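Local structure of leucine--tRNA ligase (Agrobacterium radiobacter, 5AH5) at residues I658-V669 / A681-L691; R636-I645 / T702-R713. The protein probably attaches L-leucine to tRNA(Leu) in an ATP-dependent reaction typical of its aminoacyl-tRNA synthetase family, class I, and probably also edits mischarged tRNA. One frame throughout, in Å; residues are numbered along the deposited sequence.

Interaction 1: I658-V669 / A681-L691; sequences IARQLQLAIGKV and AIAAIMSVTNL. With nucleotides of chain D.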
loop_
_atom_site.group_PDB
_atom_site.type_symbol
_atom_site.label_atom_id
_atom_site.label_comp_id
_atom_site.label_asym_id
_atom_site.label_seq_id
_atom_site.Cartn_x
_atom_site.Cartn_y
_atom_site.Cartn_z
ATOM N N ILE B 658 -14.473 -37.837 -8.947
ATOM C CA ILE B 658 -15.008 -36.772 -8.123
ATOM C C ILE B 658 -14.006 -36.454 -7.012
ATOM O O ILE B 658 -13.559 -35.305 -6.900
ATOM C CB ILE B 658 -16.399 -37.106 -7.564
ATOM C CG1 ILE B 658 -17.409 -37.154 -8.711
ATOM C CG2 ILE B 658 -16.839 -36.052 -6.533
ATOM C CD1 ILE B 658 -18.756 -37.768 -8.352
ATOM N N ALA B 659 -13.590 -37.484 -6.261
ATOM C CA ALA B 659 -12.714 -37.292 -5.102
ATOM C C ALA B 659 -11.440 -36.596 -5.508
ATOM O O ALA B 659 -10.986 -35.677 -4.856
ATOM C CB ALA B 659 -12.420 -38.601 -4.409
ATOM N N ARG B 660 -10.902 -37.007 -6.633
ATOM C CA ARG B 660 -9.726 -36.399 -7.152
ATOM C C ARG B 660 -9.867 -34.915 -7.494
ATOM O O ARG B 660 -8.903 -34.151 -7.312
ATOM C CB ARG B 660 -9.272 -37.131 -8.397
ATOM C CG ARG B 660 -8.075 -36.457 -9.044
ATOM C CD ARG B 660 -7.402 -37.250 -10.146
ATOM N NE ARG B 660 -6.874 -36.282 -11.097
ATOM C CZ ARG B 660 -7.554 -35.790 -12.126
ATOM N NH1 ARG B 660 -8.791 -36.220 -12.398
ATOM N NH2 ARG B 660 -6.986 -34.864 -12.901
ATOM N N GLN B 661 -10.985 -34.566 -8.114
ATOM C CA GLN B 661 -11.247 -33.201 -8.550
ATOM C C GLN B 661 -11.359 -32.238 -7.323
ATOM O O GLN B 661 -10.815 -31.152 -7.335
ATOM C CB GLN B 661 -12.496 -33.179 -9.413
ATOM C CG GLN B 661 -12.269 -33.711 -10.828
ATOM C CD GLN B 661 -12.272 -32.577 -11.821
ATOM O OE1 GLN B 661 -13.299 -32.279 -12.471
ATOM N NE2 GLN B 661 -11.146 -31.859 -11.881
ATOM N N LEU B 662 -11.985 -32.721 -6.271
ATOM C CA LEU B 662 -12.070 -32.038 -5.025
ATOM C C LEU B 662 -10.738 -31.794 -4.396
ATOM O O LEU B 662 -10.510 -30.690 -3.914
ATOM C CB LEU B 662 -13.040 -32.731 -4.077
ATOM C CG LEU B 662 -14.410 -32.073 -4.340
ATOM C CD1 LEU B 662 -15.185 -32.755 -5.469
ATOM C CD2 LEU B 662 -15.225 -31.960 -3.099
ATOM N N GLN B 663 -9.824 -32.760 -4.493
ATOM C CA GLN B 663 -8.532 -32.617 -3.879
ATOM C C GLN B 663 -7.729 -31.598 -4.604
ATOM O O GLN B 663 -7.042 -30.785 -3.955
ATOM C CB GLN B 663 -7.713 -33.920 -3.875
ATOM C CG GLN B 663 -8.394 -35.103 -3.226
ATOM C CD GLN B 663 -8.881 -34.791 -1.871
ATOM O OE1 GLN B 663 -8.106 -34.323 -1.064
ATOM N NE2 GLN B 663 -10.145 -35.147 -1.559
ATOM N N LEU B 664 -7.757 -31.648 -5.932
ATOM C CA LEU B 664 -7.172 -30.563 -6.686
ATOM C C LEU B 664 -7.779 -29.169 -6.322
ATOM O O LEU B 664 -7.104 -28.193 -6.456
ATOM C CB LEU B 664 -7.323 -30.748 -8.185
ATOM C CG LEU B 664 -6.762 -32.059 -8.769
ATOM C CD1 LEU B 664 -6.970 -32.016 -10.272
ATOM C CD2 LEU B 664 -5.296 -32.296 -8.363
ATOM N N ALA B 665 -9.074 -29.122 -6.049
ATOM C CA ALA B 665 -9.786 -27.892 -5.804
ATOM C C ALA B 665 -9.333 -27.362 -4.432
ATOM O O ALA B 665 -9.012 -26.176 -4.313
ATOM C CB ALA B 665 -11.271 -28.109 -5.838
ATOM N N ILE B 666 -9.192 -28.252 -3.459
ATOM C CA ILE B 666 -8.635 -27.859 -2.138
ATOM C C ILE B 666 -7.276 -27.201 -2.316
ATOM O O ILE B 666 -7.023 -26.083 -1.814
ATOM C CB ILE B 666 -8.508 -29.054 -1.174
ATOM C CG1 ILE B 666 -9.886 -29.583 -0.808
ATOM C CG2 ILE B 666 -7.738 -28.687 0.087
ATOM C CD1 ILE B 666 -9.834 -30.921 -0.058
ATOM N N GLY B 667 -6.417 -27.862 -3.079
ATOM C CA GLY B 667 -5.044 -27.382 -3.277
ATOM C C GLY B 667 -4.995 -26.046 -4.002
ATOM O O GLY B 667 -4.173 -25.168 -3.681
ATOM N N LYS B 668 -5.865 -25.902 -4.995
ATOM C CA LYS B 668 -5.829 -24.774 -5.866
ATOM C C LYS B 668 -6.448 -23.490 -5.175
ATOM O O LYS B 668 -5.865 -22.445 -5.252
ATOM C CB LYS B 668 -6.563 -25.134 -7.131
ATOM C CG LYS B 668 -6.380 -24.158 -8.261
ATOM C CD LYS B 668 -6.772 -24.862 -9.556
ATOM C CE LYS B 668 -7.327 -23.916 -10.606
ATOM N NZ LYS B 668 -8.305 -24.638 -11.479
ATOM N N VAL B 669 -7.559 -23.667 -4.472
ATOM C CA VAL B 669 -8.220 -22.652 -3.717
ATOM C C VAL B 669 -7.291 -22.142 -2.636
ATOM O O VAL B 669 -7.116 -20.934 -2.514
ATOM C CB VAL B 669 -9.512 -23.157 -3.107
ATOM C CG1 VAL B 669 -10.068 -22.111 -2.098
ATOM C CG2 VAL B 669 -10.520 -23.336 -4.218
ATOM N N ALA B 681 -9.495 -18.922 -7.917
ATOM C CA ALA B 681 -10.016 -19.811 -6.858
ATOM C C ALA B 681 -11.520 -20.027 -6.973
ATOM O O ALA B 681 -12.083 -21.121 -6.747
ATOM C CB ALA B 681 -9.646 -19.231 -5.490
ATOM N N ILE B 682 -12.229 -18.957 -7.295
ATOM C CA ILE B 682 -13.641 -19.036 -7.392
ATOM C C ILE B 682 -13.967 -19.899 -8.650
ATOM O O ILE B 682 -14.923 -20.664 -8.653
ATOM C CB ILE B 682 -14.297 -17.609 -7.462
ATOM C CG1 ILE B 682 -14.232 -16.922 -6.055
ATOM C CG2 ILE B 682 -15.748 -17.738 -7.847
ATOM C CD1 ILE B 682 -14.588 -15.432 -6.093
ATOM N N ALA B 683 -13.241 -19.720 -9.734
ATOM C CA ALA B 683 -13.460 -20.613 -10.950
ATOM C C ALA B 683 -13.330 -22.094 -10.617
ATOM O O ALA B 683 -14.131 -22.911 -11.051
ATOM C CB ALA B 683 -12.527 -20.240 -12.058
ATOM N N ALA B 684 -12.392 -22.413 -9.737
ATOM C CA ALA B 684 -12.184 -23.782 -9.294
ATOM C C ALA B 684 -13.354 -24.296 -8.553
ATOM O O ALA B 684 -13.734 -25.440 -8.718
ATOM C CB ALA B 684 -10.932 -23.867 -8.471
ATOM N N ILE B 685 -14.002 -23.453 -7.753
ATOM C CA ILE B 685 -15.199 -23.874 -7.026
ATOM C C ILE B 685 -16.413 -24.025 -7.924
ATOM O O ILE B 685 -17.297 -24.881 -7.706
ATOM C CB ILE B 685 -15.499 -22.862 -5.863
ATOM C CG1 ILE B 685 -14.396 -22.906 -4.770
ATOM C CG2 ILE B 685 -16.855 -23.131 -5.260
ATOM C CD1 ILE B 685 -14.286 -21.648 -3.903
ATOM N N MET B 686 -16.569 -23.109 -8.861
ATOM C CA MET B 686 -17.590 -23.302 -9.913
ATOM C C MET B 686 -17.335 -24.626 -10.759
ATOM O O MET B 686 -18.279 -25.329 -11.091
ATOM C CB MET B 686 -17.616 -22.119 -10.871
ATOM C CG MET B 686 -18.091 -20.798 -10.243
ATOM S SD MET B 686 -18.310 -19.452 -11.427
ATOM C CE MET B 686 -16.704 -18.865 -11.283
ATOM N N SER B 687 -16.088 -24.952 -11.042
ATOM C CA SER B 687 -15.741 -26.249 -11.727
ATOM C C SER B 687 -16.251 -27.388 -10.920
ATOM O O SER B 687 -16.919 -28.240 -11.450
ATOM C CB SER B 687 -14.244 -26.455 -11.904
ATOM O OG SER B 687 -13.755 -25.691 -12.979
ATOM N N VAL B 688 -16.009 -27.359 -9.613
ATOM C CA VAL B 688 -16.515 -28.426 -8.728
ATOM C C VAL B 688 -18.009 -28.483 -8.738
ATOM O O VAL B 688 -18.615 -29.581 -8.755
ATOM C CB VAL B 688 -15.958 -28.274 -7.295
ATOM C CG1 VAL B 688 -16.702 -29.100 -6.271
ATOM C CG2 VAL B 688 -14.463 -28.591 -7.307
ATOM N N THR B 689 -18.633 -27.306 -8.713
ATOM C CA THR B 689 -20.055 -27.236 -8.721
ATOM C C THR B 689 -20.591 -27.866 -10.017
ATOM O O THR B 689 -21.540 -28.592 -9.979
ATOM C CB THR B 689 -20.542 -25.756 -8.619
ATOM O OG1 THR B 689 -19.897 -25.120 -7.487
ATOM C CG2 THR B 689 -22.036 -25.687 -8.559
ATOM N N ASN B 690 -20.000 -27.549 -11.153
ATOM C CA ASN B 690 -20.453 -28.143 -12.422
ATOM C C ASN B 690 -20.268 -29.646 -12.409
ATOM O O ASN B 690 -21.163 -30.360 -12.824
ATOM C CB ASN B 690 -19.762 -27.530 -13.611
ATOM C CG ASN B 690 -20.039 -26.045 -13.735
ATOM O OD1 ASN B 690 -21.103 -25.550 -13.340
ATOM N ND2 ASN B 690 -19.087 -25.334 -14.312
ATOM N N LEU B 691 -19.160 -30.088 -11.818
ATOM C CA LEU B 691 -18.811 -31.489 -11.700
ATOM C C LEU B 691 -19.871 -32.232 -10.993
ATOM O O LEU B 691 -20.301 -33.323 -11.453
ATOM C CB LEU B 691 -17.486 -31.682 -10.975
ATOM C CG LEU B 691 -17.055 -33.141 -10.790
ATOM C CD1 LEU B 691 -16.710 -33.725 -12.162
ATOM C CD2 LEU B 691 -15.900 -33.248 -9.808
ATOM P P C D 24 -14.284 -25.052 -17.797
ATOM O OP1 C D 24 -14.863 -26.209 -17.140
ATOM O OP2 C D 24 -14.630 -24.624 -19.133
ATOM O "O5'" C D 24 -14.651 -23.760 -16.905
ATOM C "C5'" C D 24 -14.500 -23.784 -15.472
ATOM C "C4'" C D 24 -14.727 -22.381 -14.891
ATOM O "O4'" C D 24 -13.618 -21.521 -15.239
ATOM C "C3'" C D 24 -15.920 -21.638 -15.437
ATOM O "O3'" C D 24 -17.070 -22.213 -14.829
ATOM C "C2'" C D 24 -15.562 -20.216 -15.084
ATOM O "O2'" C D 24 -15.565 -19.914 -13.698
ATOM C "C1'" C D 24 -14.082 -20.211 -15.441
ATOM N N1 C D 24 -13.818 -19.808 -16.823
ATOM C C2 C D 24 -13.873 -18.449 -17.101
ATOM O O2 C D 24 -14.106 -17.661 -16.168
ATOM N N3 C D 24 -13.657 -18.024 -18.362
ATOM C C4 C D 24 -13.416 -18.912 -19.337
ATOM N N4 C D 24 -13.162 -18.448 -20.566
ATOM C C5 C D 24 -13.408 -20.315 -19.087
ATOM C C6 C D 24 -13.610 -20.715 -17.828
ATOM P P A D 25 -18.448 -21.872 -15.417
ATOM O OP1 A D 25 -19.457 -22.573 -14.650
ATOM O OP2 A D 25 -18.328 -21.948 -16.866
ATOM O "O5'" A D 25 -18.531 -20.312 -15.060
ATOM C "C5'" A D 25 -19.408 -19.464 -15.736
ATOM C "C4'" A D 25 -19.032 -18.031 -15.491
ATOM O "O4'" A D 25 -17.661 -17.832 -15.906
ATOM C "C3'" A D 25 -19.854 -17.084 -16.352
ATOM O "O3'" A D 25 -21.052 -16.736 -15.706
ATOM C "C2'" A D 25 -18.912 -15.931 -16.598
ATOM O "O2'" A D 25 -18.922 -14.944 -15.624
ATOM C "C1'" A D 25 -17.559 -16.638 -16.653
ATOM N N9 A D 25 -17.131 -16.966 -18.006
ATOM C C8 A D 25 -16.962 -18.201 -18.591
ATOM N N7 A D 25 -16.502 -18.142 -19.817
ATOM C C5 A D 25 -16.398 -16.781 -20.070
ATOM C C6 A D 25 -15.971 -16.057 -21.197
ATOM N N6 A D 25 -15.562 -16.628 -22.324
ATOM N N1 A D 25 -15.944 -14.703 -21.106
ATOM C C2 A D 25 -16.346 -14.132 -19.965
ATOM N N3 A D 25 -16.775 -14.706 -18.845
ATOM C C4 A D 25 -16.739 -16.047 -18.949
HETATM O O HOH W 1 -11.084 -23.865 -13.275
#

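Interaction 2: R636-I645 / T702-R713; sequences RLRSSSAIEI and TVLAGSLRLLVR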
loop_
_atom_site.group_PDB
_atom_site.type_symbol
_atom_site.label_atom_id
_atom_site.label_comp_id
_atom_site.label_asym_id
_atom_site.label_seq_id
_atom_site.Cartn_x
_atom_site.Cartn_y
_atom_site.Cartn_z
ATOM N N ARG B 636 -29.665 -37.155 0.828
ATOM C CA ARG B 636 -28.322 -37.689 0.924
ATOM C C ARG B 636 -27.499 -36.988 2.003
ATOM O O ARG B 636 -26.777 -37.641 2.795
ATOM C CB ARG B 636 -27.647 -37.609 -0.433
ATOM C CG ARG B 636 -28.433 -38.346 -1.515
ATOM C CD ARG B 636 -27.619 -38.487 -2.773
ATOM N NE ARG B 636 -28.385 -39.090 -3.864
ATOM C CZ ARG B 636 -27.857 -39.720 -4.917
ATOM N NH1 ARG B 636 -26.530 -39.881 -5.036
ATOM N NH2 ARG B 636 -28.666 -40.207 -5.865
ATOM N N LEU B 637 -27.660 -35.670 2.094
ATOM C CA LEU B 637 -26.945 -34.909 3.120
ATOM C C LEU B 637 -27.330 -35.307 4.517
ATOM O O LEU B 637 -26.477 -35.483 5.379
ATOM C CB LEU B 637 -27.154 -33.398 2.941
ATOM C CG LEU B 637 -26.351 -32.883 1.757
ATOM C CD1 LEU B 637 -26.813 -31.472 1.422
ATOM C CD2 LEU B 637 -24.870 -32.897 2.100
ATOM N N ARG B 638 -28.609 -35.448 4.747
ATOM C CA ARG B 638 -29.077 -35.788 6.072
ATOM C C ARG B 638 -28.803 -37.269 6.445
ATOM O O ARG B 638 -28.924 -37.627 7.610
ATOM C CB ARG B 638 -30.531 -35.329 6.232
ATOM C CG ARG B 638 -30.618 -33.790 6.199
ATOM C CD ARG B 638 -32.028 -33.230 6.366
ATOM N NE ARG B 638 -31.989 -31.789 6.682
ATOM C CZ ARG B 638 -32.983 -30.898 6.486
ATOM N NH1 ARG B 638 -34.158 -31.254 5.956
ATOM N NH2 ARG B 638 -32.796 -29.611 6.819
ATOM N N SER B 639 -28.349 -38.070 5.476
ATOM C CA SER B 639 -28.027 -39.476 5.655
ATOM C C SER B 639 -26.546 -39.758 5.902
ATOM O O SER B 639 -26.216 -40.836 6.419
ATOM C CB SER B 639 -28.508 -40.286 4.415
ATOM O OG SER B 639 -27.495 -40.408 3.403
ATOM N N SER B 640 -25.657 -38.845 5.485
ATOM C CA SER B 640 -24.241 -38.953 5.779
ATOM C C SER B 640 -23.683 -37.714 6.521
ATOM O O SER B 640 -23.956 -36.576 6.146
ATOM C CB SER B 640 -23.475 -39.121 4.506
ATOM O OG SER B 640 -22.101 -39.377 4.804
ATOM N N SER B 641 -22.852 -37.953 7.528
ATOM C CA SER B 641 -22.203 -36.900 8.285
ATOM C C SER B 641 -20.916 -36.467 7.608
ATOM O O SER B 641 -20.193 -35.675 8.178
ATOM C CB SER B 641 -21.860 -37.444 9.682
ATOM O OG SER B 641 -20.791 -38.421 9.585
ATOM N N ALA B 642 -20.599 -36.983 6.418
ATOM C CA ALA B 642 -19.328 -36.721 5.797
ATOM C C ALA B 642 -19.099 -35.203 5.526
ATOM O O ALA B 642 -19.959 -34.559 4.920
ATOM C CB ALA B 642 -19.221 -37.479 4.491
ATOM N N ILE B 643 -17.944 -34.688 5.968
ATOM C CA ILE B 643 -17.499 -33.308 5.740
ATOM C C ILE B 643 -16.374 -33.268 4.758
ATOM O O ILE B 643 -15.919 -32.182 4.396
ATOM C CB ILE B 643 -17.086 -32.584 7.057
ATOM C CG1 ILE B 643 -15.790 -33.164 7.653
ATOM C CG2 ILE B 643 -18.238 -32.620 8.030
ATOM C CD1 ILE B 643 -15.184 -32.384 8.827
ATOM N N GLU B 644 -15.897 -34.452 4.334
ATOM C CA GLU B 644 -14.949 -34.578 3.252
ATOM C C GLU B 644 -15.011 -36.054 2.721
ATOM O O GLU B 644 -15.779 -36.847 3.229
ATOM C CB GLU B 644 -13.541 -34.205 3.721
ATOM C CG GLU B 644 -12.944 -35.117 4.814
ATOM C CD GLU B 644 -12.238 -34.361 5.945
ATOM O OE1 GLU B 644 -11.877 -33.149 5.790
ATOM O OE2 GLU B 644 -12.035 -34.993 7.007
ATOM N N ILE B 645 -14.215 -36.391 1.716
ATOM C CA ILE B 645 -14.247 -37.733 1.126
ATOM C C ILE B 645 -13.109 -38.578 1.695
ATOM O O ILE B 645 -11.952 -38.175 1.607
ATOM C CB ILE B 645 -14.081 -37.631 -0.409
ATOM C CG1 ILE B 645 -15.226 -36.778 -1.004
ATOM C CG2 ILE B 645 -14.021 -39.027 -1.045
ATOM C CD1 ILE B 645 -14.986 -36.383 -2.439
ATOM N N THR B 702 -22.364 -41.142 0.103
ATOM C CA THR B 702 -21.378 -40.651 1.043
ATOM C C THR B 702 -20.354 -39.759 0.330
ATOM O O THR B 702 -19.937 -38.751 0.901
ATOM C CB THR B 702 -20.742 -41.814 1.859
ATOM O OG1 THR B 702 -21.724 -42.371 2.757
ATOM C CG2 THR B 702 -19.541 -41.353 2.681
ATOM N N VAL B 703 -19.987 -40.100 -0.902
ATOM C CA VAL B 703 -19.026 -39.313 -1.671
ATOM C C VAL B 703 -19.621 -37.949 -2.037
ATOM O O VAL B 703 -18.885 -36.950 -2.135
ATOM C CB VAL B 703 -18.602 -40.025 -2.965
ATOM C CG1 VAL B 703 -17.781 -39.106 -3.862
ATOM C CG2 VAL B 703 -17.819 -41.290 -2.624
ATOM N N LEU B 704 -20.921 -37.958 -2.314
ATOM C CA LEU B 704 -21.627 -36.786 -2.732
ATOM C C LEU B 704 -21.897 -35.890 -1.527
ATOM O O LEU B 704 -21.698 -34.720 -1.625
ATOM C CB LEU B 704 -22.944 -37.140 -3.404
ATOM C CG LEU B 704 -23.781 -35.936 -3.849
ATOM C CD1 LEU B 704 -23.006 -35.090 -4.857
ATOM C CD2 LEU B 704 -25.137 -36.354 -4.397
ATOM N N ALA B 705 -22.339 -36.429 -0.412
ATOM C CA ALA B 705 -22.493 -35.602 0.799
ATOM C C ALA B 705 -21.142 -34.954 1.220
ATOM O O ALA B 705 -21.075 -33.752 1.539
ATOM C CB ALA B 705 -23.067 -36.395 1.937
ATOM N N GLY B 706 -20.077 -35.729 1.170
ATOM C CA GLY B 706 -18.729 -35.232 1.434
ATOM C C GLY B 706 -18.234 -34.153 0.493
ATOM O O GLY B 706 -17.490 -33.247 0.917
ATOM N N SER B 707 -18.620 -34.253 -0.780
ATOM C CA SER B 707 -18.256 -33.298 -1.793
ATOM C C SER B 707 -18.968 -31.980 -1.618
ATOM O O SER B 707 -18.404 -30.966 -1.932
ATOM C CB SER B 707 -18.601 -33.814 -3.197
ATOM O OG SER B 707 -17.884 -34.991 -3.479
ATOM N N LEU B 708 -20.236 -32.049 -1.262
ATOM C CA LEU B 708 -21.067 -30.908 -1.090
ATOM C C LEU B 708 -20.620 -30.128 0.153
ATOM O O LEU B 708 -20.522 -28.917 0.099
ATOM C CB LEU B 708 -22.522 -31.342 -0.938
ATOM C CG LEU B 708 -23.194 -31.885 -2.224
ATOM C CD1 LEU B 708 -24.564 -32.394 -1.878
ATOM C CD2 LEU B 708 -23.311 -30.845 -3.302
ATOM N N ARG B 709 -20.381 -30.832 1.256
ATOM C CA ARG B 709 -19.853 -30.229 2.465
ATOM C C ARG B 709 -18.443 -29.661 2.236
ATOM O O ARG B 709 -18.118 -28.582 2.710
ATOM C CB ARG B 709 -19.890 -31.213 3.634
ATOM C CG ARG B 709 -21.319 -31.490 4.040
ATOM C CD ARG B 709 -21.507 -31.686 5.524
ATOM N NE ARG B 709 -22.909 -32.025 5.784
ATOM C CZ ARG B 709 -23.421 -33.258 5.729
ATOM N NH1 ARG B 709 -22.661 -34.304 5.366
ATOM N NH2 ARG B 709 -24.688 -33.437 5.995
ATOM N N LEU B 710 -17.663 -30.317 1.403
ATOM C CA LEU B 710 -16.353 -29.816 1.082
ATOM C C LEU B 710 -16.445 -28.544 0.235
ATOM O O LEU B 710 -15.694 -27.610 0.470
ATOM C CB LEU B 710 -15.560 -30.903 0.407
ATOM C CG LEU B 710 -14.052 -31.004 0.475
ATOM C CD1 LEU B 710 -13.532 -30.946 1.917
ATOM C CD2 LEU B 710 -13.616 -32.316 -0.212
ATOM N N LEU B 711 -17.388 -28.510 -0.710
ATOM C CA LEU B 711 -17.632 -27.385 -1.582
ATOM C C LEU B 711 -17.940 -26.103 -0.753
ATOM O O LEU B 711 -17.412 -25.062 -1.033
ATOM C CB LEU B 711 -18.847 -27.667 -2.500
ATOM C CG LEU B 711 -19.307 -26.577 -3.468
ATOM C CD1 LEU B 711 -18.120 -26.071 -4.219
ATOM C CD2 LEU B 711 -20.370 -27.066 -4.433
ATOM N N VAL B 712 -18.819 -26.226 0.222
ATOM C CA VAL B 712 -19.218 -25.096 1.093
ATOM C C VAL B 712 -18.086 -24.656 2.034
ATOM O O VAL B 712 -17.980 -23.441 2.392
ATOM C CB VAL B 712 -20.531 -25.473 1.771
ATOM C CG1 VAL B 712 -20.632 -25.030 3.210
ATOM C CG2 VAL B 712 -21.659 -24.907 0.936
ATOM N N ARG B 713 -17.225 -25.603 2.429
ATOM C CA ARG B 713 -16.039 -25.249 3.180
ATOM C C ARG B 713 -15.086 -24.376 2.394
ATOM O O ARG B 713 -14.599 -23.362 2.900
ATOM C CB ARG B 713 -15.328 -26.435 3.724
ATOM C CG ARG B 713 -16.142 -27.166 4.752
ATOM C CD ARG B 713 -15.231 -27.846 5.739
ATOM N NE ARG B 713 -14.867 -29.167 5.390
ATOM C CZ ARG B 713 -13.801 -29.844 5.839
ATOM N NH1 ARG B 713 -12.842 -29.337 6.634
ATOM N NH2 ARG B 713 -13.683 -31.086 5.416
HETATM O O HOH W 2 -11.143 -31.501 8.176
#

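Interaction 1: I658-V669 / A681-L691
Val688 and Leu691 pack against Gln661, Leu662 and Ala665 where two consecutive helices of the anticodon-binding domain run side by side as an antiparallel helical hairpin, their segment axes 165° apart and 9.1 Å at closest approach. The spacing narrows along the pair: CA atoms of Ile658 and Leu691 are 7.4 Å apart, those of Val669 and Ala681 only 4.6 Å, which places the tight end next to the connecting turn.

Apolar packing carries the interface. Val688 divides its two branches: CG2 meets Ala665 CB at 3.5 Å, while CG1, anti to the backbone N (chi1 165°), lies against Leu662 CD1. Leu691 likewise extends across, laying CD2 on Gln661 CB at 3.4 Å and also near the CA of Ile658, so a polar residue contributes its aliphatic stem. Toward the tight end, Val669 CG2 sits among Ala681, Ala684 and Ile685, 3.9 Å from Ile685 CG1, and the small alanines permit the close backbone approach.

The one polar link in the model is indirect and marginal: a water bonds to Ser687 OG and, weakly, to Lys668 NZ, whose extended chain passes Ala684 CB.

An adjoining flank of segment 681-691 faces RNA. Ala683 CB approaches the ribose of C24 of chain D, and Asn690 is held through OD1 by Arg625 NH2. Its other amide atom, ND2, donates to OP1 of A25 of chain D at 2.8 Å, with a nearly straight N-H...O angle of 179°.

Interaction 2: R636-I645 / T702-R713
Arg709 and Arg713, one helical turn apart on a helix of the anticodon-binding domain, donate guanidinium hydrogens to backbone carbonyls of segment 636-645, which leaves helix 634-639 and is laid along them as an irregular chain. Arg709 reaches three carbonyls at 2.7 to 2.8 Å: NH2 bonds Leu637 O, and NH1 bonds both Ser640 O and Ala642 O. Ala642 O lies in the guanidinium plane, although the donor stands 37° above the carbonyl plane and so misses its lone pairs. Ser730 O takes a further bond from NH2, tying in a more distant part of the chain.

Arg713 NH2 bonds both Ile643 O at 2.7 Å and Glu644 OE1 at 2.8 Å, the latter a salt bridge. A bend at chi3 (-90°) turns the guanidinium toward this pair of acceptors. Glu644 OE1 is in the guanidinium plane, yet the carboxylate is met from above, the two planes being 50° apart. A water joins OE1 to Arg713 NH1.

Each guanidinium also has an apolar methyl over one face. Leu637 CD2 stands over the centre of the Arg709 guanidinium, 3.9 Å above it, and Ile643 CD1 lies over one face of the Arg713 guanidinium, nearer its rim. An ST turn, with Ser640 OG accepting from Ala642 N, shapes the chain between the bonded carbonyls.

Farther out, Leu637 meets Ala705 and crosses Leu708 at about a right angle; Ala642 CB rests on Gly706, and Ile645 CD1 reaches Ser707 OG and Val703.

Because most acceptors here are main-chain oxygens, the two arginines hold the segment largely through its backbone, with Glu644 and the apolar side chains adding to the grip; their positive charges are probably offset by several carbonyl dipoles and, for Arg713, by one carboxylate.

Overall arrangement
Both contacts belong to one helical bundle. In sequence, interaction 1 is nested within the span closed by interaction 2, and their centres are about 14 Å apart. They meet directly: Leu662 CD2 approaches Leu710 CD2 at 3.3 Å, and Ile685 CG2 approaches Leu711 CD1 at 3.4 Å, so helix 701-715 packs on both helices of the hairpin. Both are mainly buried, and interaction 2 is the more extensive, 853 Å² against 487 Å². Interaction 1 joins two regular helices through apolar branches, with polar groups at its margin and RNA alongside. Interaction 2 holds an irregular chain against a helix mainly by arginine-carbonyl bonding; its nearest atom lies about 11 Å from the bound nucleic acid.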